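Side-chain contacts in chitin oligosaccahride binding protein NagB1 (Paenibacillus sp. FPU-7, PDB 7EHP), which binds the chitin oligosaccharides N,N'-diacetylchitobiose and N,N',N''-triacetylchitotriose as an extracellular solute-binding protein, probably handing them to a membrane transporter: residues A[125-128]-A[129-133]; A[167-170]-A[171-174]; A[228-231]-A[232-235]; A[338-341]-A[342-345]. One frame throughout, in Å; residues are numbered along the deposited sequence.

Interaction 1 (A[125-128]-A[129-133]); sequences NKQI and FKQLN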
loop_
_atom_site.group_PDB
_atom_site.type_symbol
_atom_site.label_atom_id
_atom_site.label_comp_id
_atom_site.label_asym_id
_atom_site.label_seq_id
_atom_site.Cartn_x
_atom_site.Cartn_y
_atom_site.Cartn_z
ATOM N N ASN A 125 16.479 -4.176 11.050
ATOM C CA ASN A 125 16.755 -4.849 12.309
ATOM C C ASN A 125 17.904 -4.109 12.998
ATOM O O ASN A 125 19.056 -4.177 12.553
ATOM C CB ASN A 125 17.079 -6.320 12.058
ATOM C CG ASN A 125 17.340 -7.091 13.335
ATOM O OD1 ASN A 125 17.833 -6.535 14.313
ATOM N ND2 ASN A 125 17.000 -8.388 13.333
ATOM N N LYS A 126 17.580 -3.418 14.096
ATOM C CA LYS A 126 18.573 -2.639 14.833
ATOM C C LYS A 126 19.689 -3.516 15.383
ATOM O O LYS A 126 20.833 -3.058 15.511
ATOM C CB LYS A 126 17.888 -1.883 15.978
ATOM C CG LYS A 126 17.037 -0.669 15.577
ATOM C CD LYS A 126 16.059 -0.327 16.712
ATOM C CE LYS A 126 15.758 1.153 16.794
ATOM N NZ LYS A 126 15.403 1.718 15.480
ATOM N N GLN A 127 19.389 -4.776 15.717
ATOM C CA GLN A 127 20.430 -5.649 16.257
ATOM C C GLN A 127 21.355 -6.187 15.164
ATOM O O GLN A 127 22.555 -6.382 15.419
ATOM C CB GLN A 127 19.799 -6.796 17.055
ATOM C CG GLN A 127 20.730 -7.983 17.332
ATOM C CD GLN A 127 21.890 -7.657 18.280
ATOM O OE1 GLN A 127 21.754 -6.858 19.215
ATOM N NE2 GLN A 127 23.042 -8.278 18.031
ATOM N N ILE A 128 20.843 -6.416 13.949
ATOM C CA ILE A 128 21.733 -6.794 12.855
ATOM C C ILE A 128 22.629 -5.621 12.475
ATOM O O ILE A 128 23.832 -5.797 12.231
ATOM C CB ILE A 128 20.939 -7.325 11.649
ATOM C CG1 ILE A 128 20.293 -8.673 11.972
ATOM C CG2 ILE A 128 21.857 -7.553 10.456
ATOM C CD1 ILE A 128 19.349 -9.159 10.877
ATOM N N PHE A 129 22.073 -4.403 12.436
ATOM C CA PHE A 129 22.902 -3.235 12.135
ATOM C C PHE A 129 24.001 -3.055 13.176
ATOM O O PHE A 129 25.152 -2.762 12.826
ATOM C CB PHE A 129 22.052 -1.971 12.043
ATOM C CG PHE A 129 21.413 -1.760 10.699
ATOM C CD1 PHE A 129 20.904 -2.833 9.974
ATOM C CD2 PHE A 129 21.290 -0.481 10.173
ATOM C CE1 PHE A 129 20.306 -2.630 8.742
ATOM C CE2 PHE A 129 20.699 -0.270 8.944
ATOM C CZ PHE A 129 20.206 -1.345 8.223
ATOM N N LYS A 130 23.676 -3.248 14.455
ATOM C CA LYS A 130 24.696 -3.214 15.504
ATOM C C LYS A 130 25.787 -4.245 15.241
ATOM O O LYS A 130 26.989 -3.943 15.321
ATOM C CB LYS A 130 24.044 -3.454 16.869
ATOM C CG LYS A 130 25.005 -3.509 18.064
ATOM C CD LYS A 130 24.318 -4.104 19.319
ATOM C CE LYS A 130 25.286 -4.303 20.492
ATOM N NZ LYS A 130 26.630 -4.766 20.035
ATOM N N GLN A 131 25.381 -5.471 14.914
ATOM C CA GLN A 131 26.341 -6.537 14.673
ATOM C C GLN A 131 27.272 -6.198 13.512
ATOM O O GLN A 131 28.484 -6.434 13.585
ATOM C CB GLN A 131 25.583 -7.832 14.416
ATOM C CG GLN A 131 26.444 -9.048 14.298
ATOM C CD GLN A 131 25.603 -10.280 14.091
ATOM O OE1 GLN A 131 24.496 -10.376 14.625
ATOM N NE2 GLN A 131 26.120 -11.236 13.323
ATOM N N LEU A 132 26.726 -5.636 12.438
ATOM C CA LEU A 132 27.520 -5.239 11.286
ATOM C C LEU A 132 28.266 -3.931 11.501
ATOM O O LEU A 132 29.086 -3.567 10.650
ATOM C CB LEU A 132 26.625 -5.089 10.052
ATOM C CG LEU A 132 25.597 -6.177 9.782
ATOM C CD1 LEU A 132 24.638 -5.741 8.674
ATOM C CD2 LEU A 132 26.306 -7.454 9.424
ATOM N N ASN A 133 27.979 -3.212 12.591
ATOM C CA ASN A 133 28.595 -1.920 12.895
ATOM C C ASN A 133 28.339 -0.918 11.770
ATOM O O ASN A 133 29.261 -0.328 11.204
ATOM C CB ASN A 133 30.100 -2.069 13.175
ATOM C CG ASN A 133 30.692 -0.856 13.877
ATOM O OD1 ASN A 133 31.815 -0.440 13.586
ATOM N ND2 ASN A 133 29.930 -0.276 14.804
#

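Interaction 2 (A[167-170]-A[171-174]); sequences VANM and MLNT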
loop_
_atom_site.group_PDB
_atom_site.type_symbol
_atom_site.label_atom_id
_atom_site.label_comp_id
_atom_site.label_asym_id
_atom_site.label_seq_id
_atom_site.Cartn_x
_atom_site.Cartn_y
_atom_site.Cartn_z
ATOM N N VAL A 167 4.229 -6.558 -5.250
ATOM C CA VAL A 167 5.247 -6.402 -4.210
ATOM C C VAL A 167 6.534 -5.836 -4.798
ATOM O O VAL A 167 7.207 -5.002 -4.179
ATOM C CB VAL A 167 5.503 -7.748 -3.506
ATOM C CG1 VAL A 167 6.563 -7.600 -2.448
ATOM C CG2 VAL A 167 4.205 -8.295 -2.900
ATOM N N ALA A 168 6.903 -6.295 -5.996
ATOM C CA ALA A 168 8.150 -5.852 -6.615
ATOM C C ALA A 168 8.103 -4.365 -6.964
ATOM O O ALA A 168 9.145 -3.700 -7.008
ATOM C CB ALA A 168 8.425 -6.689 -7.867
ATOM N N ASN A 169 6.906 -3.825 -7.173
ATOM C CA ASN A 169 6.763 -2.437 -7.577
ATOM C C ASN A 169 6.882 -1.457 -6.419
ATOM O O ASN A 169 6.977 -0.249 -6.667
ATOM C CB ASN A 169 5.423 -2.252 -8.302
ATOM C CG ASN A 169 5.447 -2.873 -9.667
ATOM O OD1 ASN A 169 6.526 -3.185 -10.182
ATOM N ND2 ASN A 169 4.284 -3.084 -10.256
ATOM N N MET A 170 6.920 -1.939 -5.176
ATOM C CA MET A 170 6.947 -1.043 -4.028
ATOM C C MET A 170 8.283 -0.294 -4.023
ATOM O O MET A 170 8.329 0.924 -4.248
ATOM C CB MET A 170 6.728 -1.839 -2.733
ATOM C CG MET A 170 5.237 -1.913 -2.364
ATOM S SD MET A 170 4.893 -2.572 -0.715
ATOM C CE MET A 170 5.628 -4.210 -0.731
ATOM N N MET A 171 9.387 -1.012 -3.821
ATOM C CA MET A 171 10.684 -0.334 -3.841
ATOM C C MET A 171 10.958 0.314 -5.190
ATOM O O MET A 171 11.614 1.364 -5.255
ATOM C CB MET A 171 11.809 -1.304 -3.476
ATOM C CG MET A 171 13.131 -0.570 -3.309
ATOM S SD MET A 171 14.600 -1.593 -3.331
ATOM C CE MET A 171 14.453 -2.482 -1.788
ATOM N N LEU A 172 10.450 -0.276 -6.269
ATOM C CA LEU A 172 10.642 0.310 -7.584
ATOM C C LEU A 172 10.019 1.688 -7.649
ATOM O O LEU A 172 10.580 2.600 -8.270
ATOM C CB LEU A 172 10.076 -0.618 -8.664
ATOM C CG LEU A 172 10.139 -0.233 -10.144
ATOM C CD1 LEU A 172 11.609 -0.224 -10.664
ATOM C CD2 LEU A 172 9.276 -1.164 -10.977
ATOM N N ASN A 173 8.875 1.870 -6.999
ATOM C CA ASN A 173 8.065 3.066 -7.148
ATOM C C ASN A 173 8.989 4.195 -6.795
ATOM O O ASN A 173 9.145 5.206 -7.469
ATOM C CB ASN A 173 6.993 3.360 -6.037
ATOM C CG ASN A 173 5.899 4.206 -6.606
ATOM O OD1 ASN A 173 5.616 3.899 -7.745
ATOM N ND2 ASN A 173 5.769 5.548 -6.116
ATOM N N THR A 174 9.484 3.958 -5.571
ATOM C CA THR A 174 10.323 4.936 -4.844
ATOM C C THR A 174 11.665 5.133 -5.519
ATOM O O THR A 174 12.207 6.245 -5.507
ATOM C CB THR A 174 10.565 4.465 -3.397
ATOM O OG1 THR A 174 9.386 4.534 -2.593
ATOM C CG2 THR A 174 11.704 5.253 -2.714
HETATM O O HOH W 1 9.437 -4.024 -3.192
#

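Interaction 3 (A[228-231]-A[232-235]); sequences QQYA and FREG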
loop_
_atom_site.group_PDB
_atom_site.type_symbol
_atom_site.label_atom_id
_atom_site.label_comp_id
_atom_site.label_asym_id
_atom_site.label_seq_id
_atom_site.Cartn_x
_atom_site.Cartn_y
_atom_site.Cartn_z
ATOM N N GLN A 228 8.422 -12.540 2.514
ATOM C CA GLN A 228 9.402 -11.504 2.837
ATOM C C GLN A 228 9.244 -11.028 4.275
ATOM O O GLN A 228 10.240 -10.722 4.947
ATOM C CB GLN A 228 9.299 -10.354 1.839
ATOM C CG GLN A 228 8.223 -9.312 2.075
ATOM C CD GLN A 228 8.500 -8.052 1.262
ATOM O OE1 GLN A 228 9.055 -8.130 0.162
ATOM N NE2 GLN A 228 8.112 -6.890 1.794
ATOM N N GLN A 229 8.015 -11.033 4.785
ATOM C CA GLN A 229 7.792 -10.642 6.167
ATOM C C GLN A 229 8.258 -11.731 7.121
ATOM O O GLN A 229 8.793 -11.433 8.196
ATOM C CB GLN A 229 6.311 -10.307 6.367
ATOM C CG GLN A 229 5.903 -9.069 5.548
ATOM C CD GLN A 229 4.417 -8.766 5.572
ATOM O OE1 GLN A 229 3.615 -9.525 6.121
ATOM N NE2 GLN A 229 4.040 -7.635 4.992
ATOM N N TYR A 230 8.090 -13.002 6.741
ATOM C CA TYR A 230 8.689 -14.062 7.543
ATOM C C TYR A 230 10.195 -13.853 7.658
ATOM O O TYR A 230 10.748 -13.841 8.766
ATOM C CB TYR A 230 8.404 -15.433 6.934
ATOM C CG TYR A 230 6.959 -15.827 6.713
ATOM C CD1 TYR A 230 5.912 -15.285 7.464
ATOM C CD2 TYR A 230 6.650 -16.791 5.755
ATOM C CE1 TYR A 230 4.572 -15.703 7.234
ATOM C CE2 TYR A 230 5.340 -17.196 5.515
ATOM C CZ TYR A 230 4.310 -16.662 6.246
ATOM O OH TYR A 230 3.044 -17.114 5.963
ATOM N N ALA A 231 10.875 -13.674 6.515
ATOM C CA ALA A 231 12.335 -13.593 6.520
ATOM C C ALA A 231 12.810 -12.465 7.412
ATOM O O ALA A 231 13.725 -12.645 8.224
ATOM C CB ALA A 231 12.876 -13.408 5.098
ATOM N N PHE A 232 12.176 -11.292 7.294
ATOM C CA PHE A 232 12.571 -10.165 8.126
ATOM C C PHE A 232 12.280 -10.425 9.603
ATOM O O PHE A 232 13.137 -10.200 10.467
ATOM C CB PHE A 232 11.866 -8.896 7.658
ATOM C CG PHE A 232 12.245 -7.687 8.445
ATOM C CD1 PHE A 232 13.549 -7.187 8.381
ATOM C CD2 PHE A 232 11.319 -7.062 9.273
ATOM C CE1 PHE A 232 13.921 -6.076 9.114
ATOM C CE2 PHE A 232 11.674 -5.956 10.021
ATOM C CZ PHE A 232 12.987 -5.451 9.935
ATOM N N ARG A 233 11.063 -10.865 9.929
ATOM C CA ARG A 233 10.735 -10.981 11.346
ATOM C C ARG A 233 11.464 -12.147 12.009
ATOM O O ARG A 233 11.656 -12.136 13.231
ATOM C CB ARG A 233 9.217 -11.093 11.537
ATOM C CG ARG A 233 8.654 -12.498 11.555
ATOM C CD ARG A 233 7.118 -12.459 11.614
ATOM N NE ARG A 233 6.545 -13.789 11.428
ATOM C CZ ARG A 233 5.328 -14.025 10.951
ATOM N NH1 ARG A 233 4.535 -13.017 10.593
ATOM N NH2 ARG A 233 4.913 -15.273 10.817
ATOM N N GLU A 234 11.894 -13.136 11.238
ATOM C CA GLU A 234 12.679 -14.234 11.779
ATOM C C GLU A 234 14.181 -13.937 11.780
ATOM O O GLU A 234 14.978 -14.836 12.053
ATOM C CB GLU A 234 12.371 -15.526 11.006
ATOM C CG GLU A 234 10.971 -16.096 11.307
ATOM C CD GLU A 234 10.440 -17.103 10.262
ATOM O OE1 GLU A 234 11.210 -17.588 9.390
ATOM O OE2 GLU A 234 9.229 -17.418 10.319
ATOM N N GLY A 235 14.579 -12.702 11.498
ATOM C CA GLY A 235 15.965 -12.296 11.653
ATOM C C GLY A 235 16.919 -12.743 10.571
ATOM O O GLY A 235 18.138 -12.697 10.779
#

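Interaction 4 (A[338-341]-A[342-345]); sequences IREM and IQAS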
loop_
_atom_site.group_PDB
_atom_site.type_symbol
_atom_site.label_atom_id
_atom_site.label_comp_id
_atom_site.label_asym_id
_atom_site.label_seq_id
_atom_site.Cartn_x
_atom_site.Cartn_y
_atom_site.Cartn_z
ATOM N N ILE A 338 6.648 2.676 15.244
ATOM C CA ILE A 338 5.541 3.548 14.885
ATOM C C ILE A 338 5.948 5.010 14.992
ATOM O O ILE A 338 5.596 5.813 14.123
ATOM C CB ILE A 338 4.303 3.239 15.747
ATOM C CG1 ILE A 338 3.882 1.771 15.606
ATOM C CG2 ILE A 338 3.147 4.159 15.354
ATOM C CD1 ILE A 338 3.584 1.325 14.193
ATOM N N ARG A 339 6.678 5.391 16.056
ATOM C CA ARG A 339 7.218 6.751 16.098
ATOM C C ARG A 339 8.080 6.989 14.871
ATOM O O ARG A 339 7.968 8.025 14.198
ATOM C CB ARG A 339 8.092 7.017 17.335
ATOM C CG ARG A 339 7.496 7.404 18.707
ATOM C CD ARG A 339 6.991 8.869 18.677
ATOM N NE ARG A 339 7.031 9.595 19.956
ATOM C CZ ARG A 339 6.085 9.559 20.887
ATOM N NH1 ARG A 339 6.204 10.270 22.013
ATOM N NH2 ARG A 339 5.080 8.708 20.754
ATOM N N GLU A 340 8.962 6.028 14.578
ATOM C CA GLU A 340 9.901 6.167 13.473
ATOM C C GLU A 340 9.172 6.311 12.142
ATOM O O GLU A 340 9.641 7.032 11.260
ATOM C CB GLU A 340 10.863 4.976 13.468
ATOM C CG GLU A 340 11.858 5.017 14.620
ATOM C CD GLU A 340 12.820 3.839 14.641
ATOM O OE1 GLU A 340 13.008 3.185 13.595
ATOM O OE2 GLU A 340 13.401 3.568 15.713
ATOM N N MET A 341 8.013 5.666 11.989
ATOM C CA MET A 341 7.212 5.854 10.779
ATOM C C MET A 341 6.531 7.218 10.741
ATOM O O MET A 341 6.461 7.843 9.679
ATOM C CB MET A 341 6.159 4.763 10.675
ATOM C CG MET A 341 6.684 3.442 10.230
ATOM S SD MET A 341 5.374 2.227 10.456
ATOM C CE MET A 341 6.012 1.020 9.400
ATOM N N ILE A 342 5.968 7.671 11.868
ATOM C CA ILE A 342 5.370 9.008 11.911
ATOM C C ILE A 342 6.443 10.065 11.693
ATOM O O ILE A 342 6.251 11.038 10.951
ATOM C CB ILE A 342 4.629 9.219 13.245
ATOM C CG1 ILE A 342 3.355 8.384 13.276
ATOM C CG2 ILE A 342 4.293 10.696 13.443
ATOM C CD1 ILE A 342 2.459 8.628 12.066
ATOM N N GLN A 343 7.590 9.880 12.339
ATOM C CA GLN A 343 8.785 10.674 12.083
ATOM C C GLN A 343 9.094 10.737 10.589
ATOM O O GLN A 343 9.192 11.823 10.005
ATOM C CB GLN A 343 9.932 10.046 12.876
ATOM C CG GLN A 343 11.304 10.652 12.785
ATOM C CD GLN A 343 12.323 9.813 13.567
ATOM O OE1 GLN A 343 11.986 8.765 14.135
ATOM N NE2 GLN A 343 13.568 10.271 13.596
ATOM N N ALA A 344 9.227 9.570 9.945
ATOM C CA ALA A 344 9.583 9.544 8.530
ATOM C C ALA A 344 8.475 10.083 7.634
ATOM O O ALA A 344 8.752 10.434 6.486
ATOM C CB ALA A 344 9.949 8.122 8.091
ATOM N N SER A 345 7.237 10.158 8.124
ATOM C CA SER A 345 6.137 10.672 7.319
ATOM C C SER A 345 6.098 12.187 7.280
ATOM O O SER A 345 5.279 12.752 6.550
ATOM C CB SER A 345 4.795 10.167 7.844
ATOM O OG SER A 345 4.296 11.051 8.827
#

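Interaction 1 (A[125-128]-A[129-133])
Asn125 OD1 is gripped by two backbone N-H groups, while the carbonyl O of the same residue receives Phe129 N at 3.0 Å. Ile128 N lies 3.0 Å from Asn125 OD1 and stands above the side-chain carbonyl plane instead of on a lone pair, whereas Gln127 N adds a weak, bent bond. This makes Asn125 the N-cap of helix 126-132: with CG anti to the backbone N (chi1 -178°), OD1 faces the N-H groups of the first turn. Phe129 leans its ring obliquely on the same residue, with CD1 3.4 Å from Asn125 O; it also meets the Tyr124 ring and touches Val146. Farther along the helix, Leu132 lies alongside Ile128, one turn before it, CG2 of Ile128 touching CD1 of Leu132 at 3.8 Å. Leu132 CG is pressed to 3.0 Å from Ile128 O, a tight fit. With an alanine at Leu132, Ile128 CG2 would probably lose this apolar partner and a gap would open toward Ala150 of helix 140-152. A Schellman motif at Asn133 closes the helix. The first-turn N-H groups, with no preceding turn to supply carbonyl acceptors, thus draw on the Asn125 side chain, and hydrocarbon covers the inward face.

Interaction 2 (A[167-170]-A[171-174])
Met170 and Met171 bury the most surface in this turn of helix 165-180, followed equally by Asn169 and Leu172. Met170 CB lies 3.0 Å from Met171 N, and Met171 extends from a CG anti to the backbone N. The turn is a locally distorted, water-inserted one, in a buried helix beside the sugar site. Met170 O accepts Asn173 N at 3.0 Å, from 60° above the carbonyl plane at an N-H...O angle of 136°, and the same N-H also makes a weak bond to Asn169 O. Where a direct bond from Met171 N to Val167 O would be expected, a water intervenes, donating to Val167 O at 2.6 Å and accepting from Met171 N at 3.1 Å. Asn169 and Leu172 lie side by side, CD2 of Leu172 3.5 Å from Asn169 OD1 with the leucine CG anti to the backbone N (chi1 179°). That amide oxygen is buried with no polar partner in the model. The side chain of Met170 is about 6 Å from a bound NAG. Around this turn, Met170 and Met171 press on Phe241 of strand 237-243, Leu172 meets Phe204 and Tyr207 of helix 198-213, and Asn169 reaches Leu365 and Met369 of helix 359-373.

Interaction 3 (A[228-231]-A[232-235])
Tyr230 and Arg233 bring two flat groups together without stacking them: CD1 of the tyrosine sits over one face of the guanidinium, offset toward its rim, yet the planes are 55° apart. NH2 of Arg233 is 3.5 Å from Tyr230 CD1 and approaches the ring obliquely. The pair lies on the last turn of helix 225-233, which a Schellman motif ends, with Gly235 at positive phi, Gly235 N bonded to Phe232 O, and Arg236 N to Ala231 O. Arg233 reaches the tyrosine through an uncommon chi1 of 91°, which brings CG to 3.5 Å from Gln229 O, and the chain then runs extended as far as NE. Its NH1 makes a salt bridge to Asp13 OD2 and a hydrogen bond to Ala249 O. An alanine in place of Arg233 would probably leave Asp13 without its charged mate and the Tyr230 ring without the group beside it. One residue earlier, the Phe232 side chain touches Met240 of strand 237-243. The Gln229 amide hydrogen-bonds Asp242 through NE2 and Arg11 through OE1, and the side chain is about 7 Å from a bound NAG. Glu234, salt-bridged to Arg236 through OE1, folds close over the preceding turn: its N bonds Tyr230 O at 2.8 Å, nearly in line with C=O, and its CB touches that same Tyr230 O at 3.2 Å.

Interaction 4 (A[338-341]-A[342-345])
The last turns of helix 336-344 set Glu340 and Gln343 side by side, three residues apart and pointing the same way. Contact is made by the amide oxygen: OE1 of Gln343 rests 3.4 Å from Glu340 CA and 3.8 Å from Glu340 CG, touching carbon rather than the carboxylate. Gln343 arrives there with CG anti to the backbone N (chi1 179°) and the rest of its chain extended, and its amide plane is 87° from the Glu340 carboxylate. The carboxylate has its partners outside the helix: OE2 forms a salt bridge to Lys126 and OE1 accepts Phe264 N. Under the side chains the backbone is well bonded, most closely at Gln343 N to Arg339 O, 2.7 Å and nearly straight. In this solute-binding protein of the PBP clan, the helix lies against the mixed sheet: Met341 covers Phe123 of strand 109-125 and Phe264 of strand 262-265, while Ile338 and Ile342 both meet Leu323 of strand 323-324. Ile342 also packs its CG1 3.5 Å from Ile338 O. Bonding weakens at Ser345, whose N makes a weak bond to Met341 O at 2.9 Å. The hydroxyl adds a second hold here, Ser345 OG donating to Ile342 O at 2.9 Å, while the serine side chain touches Tyr117 and Val119.

Overall arrangement
The four contacts come in series along the chain, each on or at the end of a helix: 126-132, 165-180, 225-233 and 336-344. In space they touch in the order 2, 3, 1, 4. Interactions 2 and 3 meet through Val167 CG1 and Gln228 OE1; interactions 3 and 1, with centres 15 Å apart, pack Phe232 on Asn125; and the Lys126 NZ to Glu340 OE2 salt bridge joins interactions 1 and 4, whose centres are 20 Å apart. Strand 237-243 is shared by interactions 1, 2 and 3, and strand 109-125 leads into interaction 1 and lies beneath interaction 4. The helices thus pack on one mixed sheet, interactions 2 and 3 coming nearest the sugar and interaction 1 far out from the chain centre.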